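Protein MJ1225 (Methanocaldococcus jannaschii, PDB 3LFZ) binds adenine nucleotides, here including ATP and AMP, through its CBS repeats and is probably an archaeal counterpart of the regulatory gamma subunit of AMP-activated protein kinase. Local coordinates at residues Lys13-Tyr18 / Arg36-Val41. Numbering follows the deposited sequence.
Sequences KIVTVY and RRLPVV. With ATP (adenosine-5'-triphosphate), chain B.
Val17 lays its backbone against Pro39 and Val41: Val17 N donates to Pro39 O at 3.3 Å, and Val41 N returns a straight bond to Val17 O at 3.0 Å. The two bonds reach the residues before and after Val40, which makes Val17 and Val40 a single parallel bridge. Thr16 sits next to this bridge. Thr16 CB is 3.4 Å from Pro39 O; with chi1 at 62°, its OG1 lies between backbone N and carbonyl carbon and meets Val41 CG2 at 3.8 Å, while its CG2 reaches Pro39 CB at 4.0 Å. On the face toward helix 23-33, Val15 CG1 runs alongside Leu38 CD2, and Leu38 CD1 meets Val17 CG1 crosswise.

Farther back on the strand, Arg37 turns to the ATP. A bend at chi3 (-47°) sets its guanidinium edge-on to the beta-phosphate, with Arg37 NH1 2.8 Å and NH2 3.1 Å from ATP O2B. A leucine in its place has neither donor and would probably leave the phosphate charge less balanced. Thr53 and Asp56 also hydrogen-bond this nucleotide. Segment 13-18, joined by one bridge, then helix 23-33, strands 37-41 and 48-53 and helix 54-63 follow the beta-alpha-beta-beta-alpha order of a CBS motif, its strand carrying a nucleotide-binding arginine.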
# COMPACT_ATOMS: atom_id res chain seq x y z
N LYS A 13 -18.67 4.44 -5.20
CA LYS A 13 -19.01 3.78 -3.96
C LYS A 13 -17.80 2.97 -3.51
O LYS A 13 -17.06 2.44 -4.34
CB LYS A 13 -20.26 2.93 -4.12
CG LYS A 13 -21.57 3.67 -3.75
CD LYS A 13 -21.47 5.21 -3.86
CE LYS A 13 -21.75 5.74 -5.26
NZ LYS A 13 -21.48 7.21 -5.34
N ILE A 14 -17.60 2.91 -2.20
CA ILE A 14 -16.40 2.28 -1.67
C ILE A 14 -16.59 0.78 -1.58
O ILE A 14 -17.60 0.30 -1.05
CB ILE A 14 -16.00 2.90 -0.30
CG1 ILE A 14 -15.90 4.43 -0.38
CG2 ILE A 14 -14.70 2.27 0.23
CD1 ILE A 14 -14.95 4.98 -1.47
N VAL A 15 -15.62 0.04 -2.11
CA VAL A 15 -15.62 -1.42 -2.01
C VAL A 15 -15.26 -1.84 -0.58
O VAL A 15 -14.24 -1.40 -0.03
CB VAL A 15 -14.66 -2.06 -3.04
CG1 VAL A 15 -14.61 -3.57 -2.85
CG2 VAL A 15 -15.09 -1.73 -4.46
N THR A 16 -16.11 -2.66 0.02
CA THR A 16 -15.90 -3.15 1.38
C THR A 16 -16.05 -4.66 1.50
O THR A 16 -16.58 -5.33 0.60
CB THR A 16 -16.89 -2.51 2.39
OG1 THR A 16 -18.23 -2.87 2.03
CG2 THR A 16 -16.75 -1.00 2.42
N VAL A 17 -15.57 -5.18 2.62
CA VAL A 17 -15.88 -6.54 3.06
C VAL A 17 -16.42 -6.53 4.50
O VAL A 17 -16.48 -5.47 5.14
CB VAL A 17 -14.66 -7.50 2.94
CG1 VAL A 17 -14.29 -7.74 1.48
CG2 VAL A 17 -13.46 -6.97 3.73
N TYR A 18 -16.80 -7.71 4.99
CA TYR A 18 -17.38 -7.87 6.32
C TYR A 18 -16.44 -8.70 7.20
O TYR A 18 -15.60 -9.43 6.66
CB TYR A 18 -18.75 -8.55 6.21
CG TYR A 18 -19.60 -7.98 5.09
CD1 TYR A 18 -20.24 -6.75 5.23
CD2 TYR A 18 -19.75 -8.67 3.89
CE1 TYR A 18 -21.01 -6.22 4.20
CE2 TYR A 18 -20.52 -8.15 2.85
CZ TYR A 18 -21.15 -6.92 3.02
OH TYR A 18 -21.92 -6.40 2.00
N ARG A 36 -6.22 -1.68 -3.24
CA ARG A 36 -5.36 -2.36 -2.29
C ARG A 36 -5.66 -1.99 -0.83
O ARG A 36 -4.86 -2.26 0.07
CB ARG A 36 -3.88 -2.17 -2.67
CG ARG A 36 -3.30 -3.35 -3.48
CD ARG A 36 -3.85 -3.46 -4.92
NE ARG A 36 -3.93 -4.86 -5.36
CZ ARG A 36 -3.90 -5.26 -6.63
NH1 ARG A 36 -3.77 -4.38 -7.62
NH2 ARG A 36 -3.99 -6.56 -6.92
N ARG A 37 -6.84 -1.40 -0.59
CA ARG A 37 -7.28 -1.00 0.75
C ARG A 37 -8.79 -1.18 0.94
O ARG A 37 -9.59 -0.50 0.29
CB ARG A 37 -6.87 0.45 1.04
CG ARG A 37 -7.17 0.94 2.45
CD ARG A 37 -7.08 2.46 2.54
NE ARG A 37 -5.86 2.98 1.91
CZ ARG A 37 -4.72 3.22 2.55
NH1 ARG A 37 -4.61 3.00 3.85
NH2 ARG A 37 -3.68 3.68 1.87
N LEU A 38 -9.17 -2.09 1.83
CA LEU A 38 -10.58 -2.45 2.05
C LEU A 38 -11.06 -2.22 3.48
O LEU A 38 -10.61 -2.90 4.40
CB LEU A 38 -10.84 -3.91 1.67
CG LEU A 38 -10.57 -4.44 0.26
CD1 LEU A 38 -10.82 -5.94 0.23
CD2 LEU A 38 -11.42 -3.73 -0.78
N PRO A 39 -11.98 -1.25 3.67
CA PRO A 39 -12.67 -1.06 4.94
C PRO A 39 -13.50 -2.29 5.29
O PRO A 39 -14.18 -2.85 4.42
CB PRO A 39 -13.59 0.13 4.68
CG PRO A 39 -13.01 0.82 3.50
CD PRO A 39 -12.40 -0.25 2.67
N VAL A 40 -13.43 -2.71 6.54
CA VAL A 40 -14.26 -3.80 7.02
C VAL A 40 -15.42 -3.17 7.79
O VAL A 40 -15.22 -2.38 8.72
CB VAL A 40 -13.48 -4.80 7.90
CG1 VAL A 40 -14.35 -6.01 8.23
CG2 VAL A 40 -12.21 -5.26 7.19
N VAL A 41 -16.63 -3.50 7.36
CA VAL A 41 -17.85 -2.95 7.94
C VAL A 41 -18.84 -4.04 8.35
O VAL A 41 -18.76 -5.18 7.87
CB VAL A 41 -18.56 -1.96 6.97
CG1 VAL A 41 -17.66 -0.77 6.62
CG2 VAL A 41 -19.05 -2.67 5.70
PG ATP B . 0.56 3.89 1.96
O1G ATP B . 1.98 3.13 1.95
O2G ATP B . 0.68 5.26 2.53
O3G ATP B . 0.13 3.92 0.40
PB ATP B . -0.82 2.92 4.32
O1B ATP B . 0.39 3.17 5.13
O2B ATP B . -2.02 3.76 4.51
O3B ATP B . -0.46 2.88 2.72
PA ATP B . -0.42 0.13 4.26
O1A ATP B . -1.03 -0.59 3.13
O2A ATP B . 1.02 0.49 4.22
O3A ATP B . -1.32 1.42 4.56
O5' ATP B . -0.71 -0.75 5.58
C5' ATP B . 0.08 -0.67 6.78
C4' ATP B . -0.79 -1.01 8.00
O4' ATP B . -1.62 0.16 8.26
C3' ATP B . -1.75 -2.18 7.72
O3' ATP B . -1.78 -3.04 8.86
C2' ATP B . -3.10 -1.49 7.50
O2' ATP B . -4.18 -2.33 7.90
C1' ATP B . -2.98 -0.28 8.43
N9 ATP B . -3.86 0.83 8.01
C8 ATP B . -3.96 1.37 6.79
N7 ATP B . -4.86 2.35 6.80
C5 ATP B . -5.33 2.46 8.04
C6 ATP B . -6.26 3.28 8.66
N6 ATP B . -6.91 4.23 7.99
N1 ATP B . -6.51 3.11 9.97
C2 ATP B . -5.88 2.18 10.68
N3 ATP B . -4.99 1.37 10.12
C4 ATP B . -4.70 1.49 8.81